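Local coordinates for uncharacterized protein (Thermotoga maritima, PDB 1VMJ) that is of unknown function but belongs to the YjbQ (UPF0047) family, may be a thiamin phosphate synthase and binds a sodium ion in the crystal, at residues A[21-26]-A[139-144]; A[26-31]-A[134-139]; A[56-61]-A[102-107]. All coordinates share one frame; numbering follows the deposited sequence.

In the fold
Contacts 1 and 2 follow one another along the same two chain runs: strands 14-22 and 142-150 pair in the five-stranded sheet, strands 29-32 and 130-135 in the three-stranded one, and both contacts share R26 and M139. Their centres lie about 7 Å apart, and K142 NZ joins them by a 2.6 Å salt bridge to E135 OE2. Contact 3, centred about 13 Å from contact 1 and about 10 Å from contact 2, is tied to the latter by the 2.8 Å salt bridge from R27 NH2 to D102 OD1. The sulfate is held through R140 in contact 1 and H57, I58 and T59 in contact 3, while H104 of contact 3 binds the neighbouring sodium.

Contact 1: A[21-26]-A[139-144]; sequences WFHTKR and MRPKRV. With SO4 (sulfate ion), chain C.
W21 and R143 lie side by side and point the same way, the arginine running along one face of the indole. R143 CG sits over the five-membered ring of W21, 3.9 Å from the centroid and 28° off the ring normal, a CH-pi contact. Farther out, W21 CZ2 lies over the centre of the guanidinium at 3.5 Å from R143 CZ; the two planes are still 41° apart, so the groups are tilted rather than stacked. With CG anti to the carbonyl carbon (chi1 -48°) and the chain extended from there to NE, R143 can follow the indole along its length. E19 fixes both polar ends, taking W21 NE1 in a hydrogen bond and R143 NH1 in a salt bridge.

On the sheet face of F22 and K142, the F22 ring obliquely meets V144, with F22 CE2 3.6 Å from V144 CG2, and stacks with Y133. These residues belong to an antiparallel ladder of the five-stranded sheet: W21 and R143 form a non-hydrogen-bonded pair, F22 and K142 a hydrogen-bonded one, F22 N to K142 O and K142 N to F22 O, both 2.8 Å.

Beyond the ladder, H23 lays one ring face over the backbone of M139 and R140, and H23 CD2 comes 3.6 Å from P141 CD. T24 OG1 accepts the M139 N-H at 3.1 Å and donates to R26 O at 2.7 Å, joining the turn after strand 14-22 to the run that leads into strand 142-150, while M139 CG packs against K25 O. One water accepts from T24 N and donates to R140 O. R140, extended from CG to NE, carries its guanidinium edge-on to the sulfate: NH1 donates to O1 and NH2 to O4, and D137 forms a salt bridge with NH2.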
loop_
_atom_site.group_PDB
_atom_site.type_symbol
_atom_site.label_atom_id
_atom_site.label_comp_id
_atom_site.label_asym_id
_atom_site.label_seq_id
_atom_site.Cartn_x
_atom_site.Cartn_y
_atom_site.Cartn_z
ATOM N N TRP A 21 20.334 -4.929 -4.127
ATOM C CA TRP A 21 20.344 -6.336 -3.732
ATOM C C TRP A 21 20.684 -6.500 -2.272
ATOM O O TRP A 21 21.451 -5.708 -1.727
ATOM C CB TRP A 21 21.320 -7.115 -4.586
ATOM C CG TRP A 21 20.922 -7.312 -6.051
ATOM C CD1 TRP A 21 19.932 -6.673 -6.744
ATOM C CD2 TRP A 21 21.530 -8.230 -6.968
ATOM N NE1 TRP A 21 19.897 -7.142 -8.038
ATOM C CE2 TRP A 21 20.849 -8.105 -8.192
ATOM C CE3 TRP A 21 22.554 -9.180 -6.862
ATOM C CZ2 TRP A 21 21.190 -8.837 -9.310
ATOM C CZ3 TRP A 21 22.887 -9.906 -7.980
ATOM C CH2 TRP A 21 22.191 -9.747 -9.184
ATOM N N PHE A 22 20.091 -7.518 -1.663
ATOM C CA PHE A 22 20.286 -7.830 -0.242
ATOM C C PHE A 22 20.485 -9.325 -0.090
ATOM O O PHE A 22 19.988 -10.123 -0.868
ATOM C CB PHE A 22 19.089 -7.341 0.588
ATOM C CG PHE A 22 18.826 -5.902 0.403
ATOM C CD1 PHE A 22 19.516 -4.963 1.150
ATOM C CD2 PHE A 22 17.989 -5.465 -0.619
ATOM C CE1 PHE A 22 19.334 -3.619 0.935
ATOM C CE2 PHE A 22 17.800 -4.131 -0.835
ATOM C CZ PHE A 22 18.460 -3.205 -0.068
ATOM N N HIS A 23 21.280 -9.692 0.906
ATOM C CA HIS A 23 21.445 -11.082 1.293
ATOM C C HIS A 23 21.592 -11.057 2.802
ATOM O O HIS A 23 22.691 -10.847 3.326
ATOM C CB HIS A 23 22.682 -11.699 0.636
ATOM C CG HIS A 23 22.804 -13.187 0.819
ATOM N ND1 HIS A 23 23.160 -13.770 2.016
ATOM C CD2 HIS A 23 22.582 -14.207 -0.043
ATOM C CE1 HIS A 23 23.175 -15.084 1.874
ATOM N NE2 HIS A 23 22.833 -15.377 0.634
ATOM N N THR A 24 20.489 -11.203 3.528
ATOM C CA THR A 24 20.530 -10.998 4.954
ATOM C C THR A 24 21.136 -12.204 5.672
ATOM O O THR A 24 21.010 -13.341 5.230
ATOM C CB THR A 24 19.135 -10.721 5.498
ATOM O OG1 THR A 24 18.298 -11.860 5.263
ATOM C CG2 THR A 24 18.546 -9.502 4.801
ATOM N N LYS A 25 21.758 -11.930 6.814
ATOM C CA LYS A 25 22.374 -12.970 7.625
ATOM C C LYS A 25 21.319 -13.903 8.228
ATOM O O LYS A 25 21.546 -15.112 8.376
ATOM C CB LYS A 25 23.199 -12.326 8.740
ATOM C CG LYS A 25 23.822 -13.328 9.709
ATOM C CD LYS A 25 24.780 -12.655 10.683
ATOM C CE LYS A 25 25.211 -13.627 11.776
ATOM N NZ LYS A 25 26.500 -13.221 12.408
ATOM N N ARG A 26 20.171 -13.334 8.575
ATOM C CA ARG A 26 19.113 -14.094 9.226
ATOM C C ARG A 26 17.834 -14.080 8.397
ATOM O O ARG A 26 17.706 -13.376 7.405
ATOM C CB ARG A 26 18.845 -13.506 10.606
ATOM C CG ARG A 26 20.120 -13.340 11.457
ATOM C CD ARG A 26 19.839 -12.903 12.893
ATOM N NE ARG A 26 21.037 -12.976 13.744
ATOM C CZ ARG A 26 21.989 -12.039 13.836
ATOM N NH1 ARG A 26 21.921 -10.918 13.122
ATOM N NH2 ARG A 26 23.026 -12.225 14.648
ATOM N N MET A 139 18.521 -14.679 3.879
ATOM C CA MET A 139 19.634 -15.623 3.697
ATOM C C MET A 139 19.731 -16.136 2.267
ATOM O O MET A 139 20.207 -17.245 2.025
ATOM C CB MET A 139 19.562 -16.785 4.693
ATOM C CG MET A 139 19.443 -16.292 6.102
ATOM S SD MET A 139 19.405 -17.586 7.365
ATOM C CE MET A 139 17.994 -18.545 6.895
ATOM N N ARG A 140 19.304 -15.309 1.317
ATOM C CA ARG A 140 19.444 -15.595 -0.105
ATOM C C ARG A 140 19.372 -14.250 -0.805
ATOM O O ARG A 140 18.821 -13.304 -0.246
ATOM C CB ARG A 140 18.351 -16.534 -0.586
ATOM C CG ARG A 140 16.939 -16.039 -0.364
ATOM C CD ARG A 140 15.934 -17.092 -0.796
ATOM N NE ARG A 140 14.555 -16.791 -0.420
ATOM C CZ ARG A 140 13.639 -16.259 -1.219
ATOM N NH1 ARG A 140 13.929 -15.943 -2.470
ATOM N NH2 ARG A 140 12.424 -16.027 -0.763
ATOM N N PRO A 141 19.922 -14.154 -2.034
ATOM C CA PRO A 141 19.966 -12.862 -2.711
ATOM C C PRO A 141 18.590 -12.417 -3.186
ATOM O O PRO A 141 17.907 -13.136 -3.922
ATOM C CB PRO A 141 20.890 -13.123 -3.910
ATOM C CG PRO A 141 20.692 -14.577 -4.204
ATOM C CD PRO A 141 20.534 -15.221 -2.854
ATOM N N LYS A 142 18.174 -11.242 -2.721
ATOM C CA LYS A 142 16.870 -10.714 -3.043
ATOM C C LYS A 142 16.995 -9.263 -3.417
ATOM O O LYS A 142 18.003 -8.600 -3.147
ATOM C CB LYS A 142 15.920 -10.925 -1.869
ATOM C CG LYS A 142 15.701 -12.419 -1.654
ATOM C CD LYS A 142 14.926 -12.747 -0.418
ATOM C CE LYS A 142 13.431 -12.512 -0.595
ATOM N NZ LYS A 142 12.746 -12.916 0.701
ATOM N N ARG A 143 15.965 -8.767 -4.084
ATOM C CA ARG A 143 16.070 -7.519 -4.797
ATOM C C ARG A 143 14.952 -6.565 -4.477
ATOM O O ARG A 143 13.819 -6.967 -4.265
ATOM C CB ARG A 143 16.075 -7.777 -6.293
ATOM C CG ARG A 143 17.005 -8.857 -6.726
ATOM C CD ARG A 143 16.892 -9.043 -8.190
ATOM N NE ARG A 143 17.607 -10.241 -8.610
ATOM C CZ ARG A 143 18.103 -10.406 -9.822
ATOM N NH1 ARG A 143 18.003 -9.432 -10.734
ATOM N NH2 ARG A 143 18.701 -11.549 -10.123
ATOM N N VAL A 144 15.324 -5.288 -4.492
ATOM C CA VAL A 144 14.429 -4.151 -4.440
ATOM C C VAL A 144 14.620 -3.338 -5.704
ATOM O O VAL A 144 15.746 -3.150 -6.168
ATOM C CB VAL A 144 14.772 -3.280 -3.209
ATOM C CG1 VAL A 144 14.167 -1.909 -3.273
ATOM C CG2 VAL A 144 14.339 -3.996 -1.939
HETATM S S SO4 C . 10.239 -14.987 -3.655
HETATM O O1 SO4 C . 11.580 -15.322 -4.093
HETATM O O2 SO4 C . 9.343 -16.124 -3.743
HETATM O O3 SO4 C . 9.669 -13.935 -4.521
HETATM O O4 SO4 C . 10.360 -14.497 -2.311
HETATM O O HOH W 1 18.073 -11.639 1.889
#

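Contact 2: A[26-31]-A[134-139]; sequences RRREFI and GEFDGM
R28 and F136 both carry CG anti to the carbonyl carbon (chi1 -59° and -57°), and with chi2 of R28 near extended this brings R28 CD to the edge of the phenyl ring, near its plane, 4.0 Å from F136 CD1. The two side chains cross at about a right angle, and the bend at chi3 then turns the guanidinium aside, toward salt bridges with E76 and E85. F30 approaches the same ring obliquely, F30 CE1 lying 4.1 Å from F136 CZ, and its CD1 also rests against the CA of G134.

R27, with CG anti to N (chi1 -173°) and an extended chain, reaches D102 and D99, with which it forms salt bridges. The guanidinium passes with one face toward D137 OD1, but that oxygen is 4.3 Å from R27 NH1 and no N-H is directed at it, so any attraction is probably electrostatic only. D137 is held instead by R140 and N100. A single water accepts from R27 NE and R28 NH1 and donates to F136 O at 2.7 Å, bridging the two arginines to the carbonyl.

E135, bent at chi2, folds its carboxylate back: E135 OE2 accepts D137 N at 3.0 Å, met on the anti side, somewhat out of the carboxylate plane, and is also in a salt bridge with K142 NZ. R27 O takes G138 N at 2.8 Å. E29 and E135 form a hydrogen-bonded antiparallel pair, with E135 N 2.9 Å from E29 O, and F30 and G134 a non-hydrogen-bonded pair. Edge strand 29-32 of the three-stranded sheet thus pairs with 130-135, whose following turn carries D137 to the edge of the sodium and sulfate site.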
loop_
_atom_site.group_PDB
_atom_site.type_symbol
_atom_site.label_atom_id
_atom_site.label_comp_id
_atom_site.label_asym_id
_atom_site.label_seq_id
_atom_site.Cartn_x
_atom_site.Cartn_y
_atom_site.Cartn_z
ATOM N N ARG A 26 20.171 -13.334 8.575
ATOM C CA ARG A 26 19.113 -14.094 9.226
ATOM C C ARG A 26 17.834 -14.080 8.397
ATOM O O ARG A 26 17.706 -13.376 7.405
ATOM C CB ARG A 26 18.845 -13.506 10.606
ATOM C CG ARG A 26 20.120 -13.340 11.457
ATOM C CD ARG A 26 19.839 -12.903 12.893
ATOM N NE ARG A 26 21.037 -12.976 13.744
ATOM C CZ ARG A 26 21.989 -12.039 13.836
ATOM N NH1 ARG A 26 21.921 -10.918 13.122
ATOM N NH2 ARG A 26 23.026 -12.225 14.648
ATOM N N ARG A 27 16.864 -14.855 8.835
ATOM C CA ARG A 27 15.601 -14.994 8.122
ATOM C C ARG A 27 14.846 -13.667 7.976
ATOM O O ARG A 27 14.273 -13.382 6.910
ATOM C CB ARG A 27 14.702 -16.001 8.858
ATOM C CG ARG A 27 13.433 -16.365 8.128
ATOM C CD ARG A 27 12.598 -17.272 8.978
ATOM N NE ARG A 27 11.284 -17.533 8.404
ATOM C CZ ARG A 27 10.975 -18.617 7.712
ATOM N NH1 ARG A 27 11.882 -19.557 7.492
ATOM N NH2 ARG A 27 9.738 -18.774 7.246
ATOM N N ARG A 28 14.793 -12.930 9.085
ATOM C CA ARG A 28 14.086 -11.661 9.120
ATOM C C ARG A 28 15.035 -10.541 9.545
ATOM O O ARG A 28 15.853 -10.724 10.455
ATOM C CB ARG A 28 12.892 -11.711 10.073
ATOM C CG ARG A 28 11.861 -12.778 9.722
ATOM C CD ARG A 28 10.503 -12.540 10.360
ATOM N NE ARG A 28 10.498 -12.917 11.765
ATOM C CZ ARG A 28 10.357 -14.170 12.208
ATOM N NH1 ARG A 28 10.213 -15.174 11.364
ATOM N NH2 ARG A 28 10.378 -14.421 13.510
ATOM N N GLU A 29 14.875 -9.382 8.919
ATOM C CA GLU A 29 15.710 -8.211 9.172
ATOM C C GLU A 29 15.069 -6.970 8.586
ATOM O O GLU A 29 14.437 -7.064 7.552
ATOM C CB GLU A 29 17.111 -8.397 8.565
ATOM C CG GLU A 29 18.067 -7.265 8.963
ATOM C CD GLU A 29 19.504 -7.438 8.477
ATOM O OE1 GLU A 29 19.836 -8.499 7.904
ATOM O OE2 GLU A 29 20.299 -6.479 8.701
ATOM N N PHE A 30 15.210 -5.827 9.265
ATOM C CA PHE A 30 14.861 -4.535 8.688
ATOM C C PHE A 30 16.154 -3.807 8.358
ATOM O O PHE A 30 17.056 -3.725 9.210
ATOM C CB PHE A 30 14.025 -3.706 9.653
ATOM C CG PHE A 30 12.742 -4.372 10.062
ATOM C CD1 PHE A 30 11.720 -4.566 9.154
ATOM C CD2 PHE A 30 12.548 -4.797 11.375
ATOM C CE1 PHE A 30 10.536 -5.175 9.539
ATOM C CE2 PHE A 30 11.364 -5.415 11.759
ATOM C CZ PHE A 30 10.363 -5.598 10.850
ATOM N N ILE A 31 16.244 -3.285 7.152
ATOM C CA ILE A 31 17.427 -2.559 6.708
ATOM C C ILE A 31 17.036 -1.166 6.243
ATOM O O ILE A 31 16.194 -1.032 5.380
ATOM C CB ILE A 31 18.139 -3.313 5.576
ATOM C CG1 ILE A 31 18.594 -4.685 6.077
ATOM C CG2 ILE A 31 19.339 -2.499 5.050
ATOM C CD1 ILE A 31 19.229 -5.534 5.037
ATOM N N GLY A 134 12.191 -4.670 4.354
ATOM C CA GLY A 134 11.739 -5.617 5.343
ATOM C C GLY A 134 11.872 -7.016 4.801
ATOM O O GLY A 134 11.066 -7.466 3.967
ATOM N N GLU A 135 12.908 -7.707 5.228
ATOM C CA GLU A 135 13.144 -9.068 4.807
ATOM C C GLU A 135 12.414 -10.042 5.720
ATOM O O GLU A 135 12.629 -10.005 6.921
ATOM C CB GLU A 135 14.656 -9.371 4.862
ATOM C CG GLU A 135 15.016 -10.775 4.393
ATOM C CD GLU A 135 14.576 -11.006 2.975
ATOM O OE1 GLU A 135 15.335 -10.625 2.045
ATOM O OE2 GLU A 135 13.467 -11.549 2.800
ATOM N N PHE A 136 11.564 -10.909 5.159
ATOM C CA PHE A 136 10.880 -11.926 5.948
ATOM C C PHE A 136 11.271 -13.362 5.606
ATOM O O PHE A 136 10.824 -14.290 6.260
ATOM C CB PHE A 136 9.364 -11.705 5.880
ATOM C CG PHE A 136 8.970 -10.332 6.336
ATOM C CD1 PHE A 136 9.251 -9.940 7.625
ATOM C CD2 PHE A 136 8.392 -9.412 5.482
ATOM C CE1 PHE A 136 8.942 -8.668 8.061
ATOM C CE2 PHE A 136 8.082 -8.149 5.921
ATOM C CZ PHE A 136 8.374 -7.791 7.223
ATOM N N ASP A 137 12.076 -13.531 4.555
ATOM C CA ASP A 137 12.584 -14.859 4.180
ATOM C C ASP A 137 13.943 -14.708 3.491
ATOM O O ASP A 137 14.097 -14.934 2.287
ATOM C CB ASP A 137 11.578 -15.595 3.282
ATOM C CG ASP A 137 12.068 -16.990 2.871
ATOM O OD1 ASP A 137 12.727 -17.662 3.713
ATOM O OD2 ASP A 137 11.819 -17.398 1.706
ATOM N N GLY A 138 14.911 -14.314 4.301
ATOM C CA GLY A 138 16.228 -13.912 3.808
ATOM C C GLY A 138 17.247 -15.032 3.711
ATOM O O GLY A 138 16.895 -16.169 3.462
ATOM N N MET A 139 18.521 -14.679 3.879
ATOM C CA MET A 139 19.634 -15.623 3.697
ATOM C C MET A 139 19.731 -16.136 2.267
ATOM O O MET A 139 20.207 -17.245 2.025
ATOM C CB MET A 139 19.562 -16.785 4.693
ATOM C CG MET A 139 19.443 -16.292 6.102
ATOM S SD MET A 139 19.405 -17.586 7.365
ATOM C CE MET A 139 17.994 -18.545 6.895
HETATM O O HOH W 2 9.576 -15.196 8.498
#

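Contact 3: A[56-61]-A[102-107]; sequences MHITAS and DAHLKR. With NA (sodium ion), chain B; SO4 (sulfate ion), chain C.
T59 and H104 meet where the loop joining strand 49-55 of the five-stranded sheet to strand 60-65 of the three-stranded one packs on helix 101-110, at the sodium site of this structure, with a sulfate beside it. The apolar part is a CH-pi contact: T59 CG2 stands over the centre of the H104 imidazole, 3.5 Å from its centroid and 12° off the normal. I58 CD1 touches the same ring at its edge, in plane, 3.6 Å from H104 CE1, and A103 CB packs on T59 CB.

Among the polar contacts, R107 NH1 donates to A60 O at 2.8 Å, nearly in the guanidinium plane; the group also lays one face over I58 CA, with a bend at chi2 (74°) folding the chain back toward the loop. R107 NH2 reaches I64 O of the second subunit, and H104 ND1 is paired with N65 of that subunit, which should fix the rotation of the imidazole.

The sulfate, probably taken up from the crystallisation liquor, is held by H57 ND1 (2.9 Å from O1, almost straight), by the backbone N of I58 to O3, and by T59 OG1, whose chi1 of 52° directs it at O4. K142 also bonds to that hydroxyl.

Metal coordination completes the site: the sodium lies 2.1 Å from H104 NE2 and is also bound by H93, N100 and three waters. One of these waters donates to sulfate O2 at 2.9 Å.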
loop_
_atom_site.group_PDB
_atom_site.type_symbol
_atom_site.label_atom_id
_atom_site.label_comp_id
_atom_site.label_asym_id
_atom_site.label_seq_id
_atom_site.Cartn_x
_atom_site.Cartn_y
_atom_site.Cartn_z
ATOM N N MET A 56 10.972 -6.871 -5.020
ATOM C CA MET A 56 10.757 -7.670 -6.224
ATOM C C MET A 56 10.428 -9.109 -5.878
ATOM O O MET A 56 10.096 -9.897 -6.752
ATOM C CB MET A 56 11.979 -7.624 -7.115
ATOM C CG MET A 56 12.326 -6.228 -7.535
ATOM S SD MET A 56 13.625 -6.143 -8.794
ATOM C CE MET A 56 12.720 -6.445 -10.299
ATOM N N HIS A 57 10.531 -9.440 -4.603
ATOM C CA HIS A 57 10.204 -10.774 -4.085
ATOM C C HIS A 57 8.954 -10.674 -3.253
ATOM O O HIS A 57 8.666 -9.647 -2.645
ATOM C CB HIS A 57 11.399 -11.314 -3.305
ATOM C CG HIS A 57 12.575 -11.558 -4.183
ATOM N ND1 HIS A 57 12.903 -12.797 -4.685
ATOM C CD2 HIS A 57 13.459 -10.684 -4.711
ATOM C CE1 HIS A 57 13.948 -12.664 -5.494
ATOM N NE2 HIS A 57 14.300 -11.393 -5.524
ATOM N N ILE A 58 8.197 -11.759 -3.237
ATOM C CA ILE A 58 6.848 -11.763 -2.679
ATOM C C ILE A 58 6.815 -12.176 -1.210
ATOM O O ILE A 58 5.733 -12.398 -0.644
ATOM C CB ILE A 58 5.894 -12.612 -3.577
ATOM C CG1 ILE A 58 6.412 -14.046 -3.699
ATOM C CG2 ILE A 58 5.747 -11.971 -4.960
ATOM C CD1 ILE A 58 5.492 -14.980 -4.448
ATOM N N THR A 59 8.007 -12.238 -0.610
ATOM C CA THR A 59 8.221 -12.540 0.792
ATOM C C THR A 59 9.009 -11.441 1.505
ATOM O O THR A 59 9.618 -11.677 2.558
ATOM C CB THR A 59 8.987 -13.848 0.936
ATOM O OG1 THR A 59 10.157 -13.796 0.123
ATOM C CG2 THR A 59 8.117 -14.999 0.507
ATOM N N ALA A 60 8.978 -10.240 0.936
ATOM C CA ALA A 60 9.659 -9.104 1.509
ATOM C C ALA A 60 8.905 -7.827 1.198
ATOM O O ALA A 60 7.986 -7.787 0.377
ATOM C CB ALA A 60 11.063 -9.039 0.988
ATOM N N SER A 61 9.269 -6.773 1.918
ATOM C CA SER A 61 8.564 -5.488 1.873
ATOM C C SER A 61 9.492 -4.330 1.671
ATOM O O SER A 61 10.654 -4.398 2.032
ATOM C CB SER A 61 7.842 -5.236 3.206
ATOM O OG SER A 61 6.807 -6.175 3.398
ATOM N N ASP A 102 4.525 -17.840 6.032
ATOM C CA ASP A 102 4.368 -16.693 6.920
ATOM C C ASP A 102 4.960 -15.420 6.344
ATOM O O ASP A 102 4.454 -14.325 6.609
ATOM C CB ASP A 102 5.000 -16.930 8.280
ATOM C CG ASP A 102 6.529 -16.862 8.245
ATOM O OD1 ASP A 102 7.184 -17.748 7.635
ATOM O OD2 ASP A 102 7.067 -15.862 8.780
ATOM N N ALA A 103 6.035 -15.557 5.566
ATOM C CA ALA A 103 6.719 -14.394 5.013
ATOM C C ALA A 103 5.844 -13.685 3.976
ATOM O O ALA A 103 5.895 -12.460 3.847
ATOM C CB ALA A 103 8.062 -14.778 4.411
ATOM N N HIS A 104 5.035 -14.450 3.249
ATOM C CA HIS A 104 4.115 -13.867 2.266
ATOM C C HIS A 104 3.053 -13.051 2.987
ATOM O O HIS A 104 2.628 -11.997 2.508
ATOM C CB HIS A 104 3.418 -14.952 1.474
ATOM C CG HIS A 104 4.334 -15.796 0.653
ATOM N ND1 HIS A 104 4.574 -15.558 -0.683
ATOM C CD2 HIS A 104 5.034 -16.909 0.969
ATOM C CE1 HIS A 104 5.401 -16.474 -1.147
ATOM N NE2 HIS A 104 5.695 -17.305 -0.170
ATOM N N LEU A 105 2.623 -13.547 4.144
ATOM C CA LEU A 105 1.646 -12.843 4.991
ATOM C C LEU A 105 2.230 -11.599 5.675
ATOM O O LEU A 105 1.627 -10.533 5.630
ATOM C CB LEU A 105 1.020 -13.813 6.033
ATOM C CG LEU A 105 0.432 -15.092 5.454
ATOM C CD1 LEU A 105 -0.197 -15.907 6.566
ATOM C CD2 LEU A 105 -0.524 -14.871 4.329
ATOM N N LYS A 106 3.399 -11.738 6.285
ATOM C CA LYS A 106 4.071 -10.621 6.936
ATOM C C LYS A 106 4.304 -9.477 5.948
ATOM O O LYS A 106 4.083 -8.309 6.260
ATOM C CB LYS A 106 5.393 -11.072 7.576
ATOM C CG LYS A 106 5.281 -11.921 8.814
ATOM C CD LYS A 106 6.668 -12.176 9.388
ATOM C CE LYS A 106 6.632 -12.787 10.785
ATOM N NZ LYS A 106 6.100 -14.152 10.755
ATOM N N ARG A 107 4.751 -9.808 4.735
ATOM C CA ARG A 107 5.029 -8.749 3.753
ATOM C C ARG A 107 3.742 -8.046 3.386
ATOM O O ARG A 107 3.765 -6.842 3.110
ATOM C CB ARG A 107 5.782 -9.287 2.526
ATOM C CG ARG A 107 4.979 -9.541 1.240
ATOM C CD ARG A 107 4.587 -8.292 0.506
ATOM N NE ARG A 107 4.154 -8.521 -0.875
ATOM C CZ ARG A 107 4.949 -8.488 -1.926
ATOM N NH1 ARG A 107 6.240 -8.233 -1.812
ATOM N NH2 ARG A 107 4.453 -8.692 -3.134
HETATM NA NA NA B . 6.649 -19.016 -0.956
HETATM S S SO4 C . 10.239 -14.987 -3.655
HETATM O O1 SO4 C . 11.580 -15.322 -4.093
HETATM O O2 SO4 C . 9.343 -16.124 -3.743
HETATM O O3 SO4 C . 9.669 -13.935 -4.521
HETATM O O4 SO4 C . 10.360 -14.497 -2.311
HETATM O O HOH W 3 7.776 -20.648 -1.504
HETATM O O HOH W 4 6.174 -18.685 -3.124
HETATM O O HOH W 5 8.380 -17.926 -1.741
#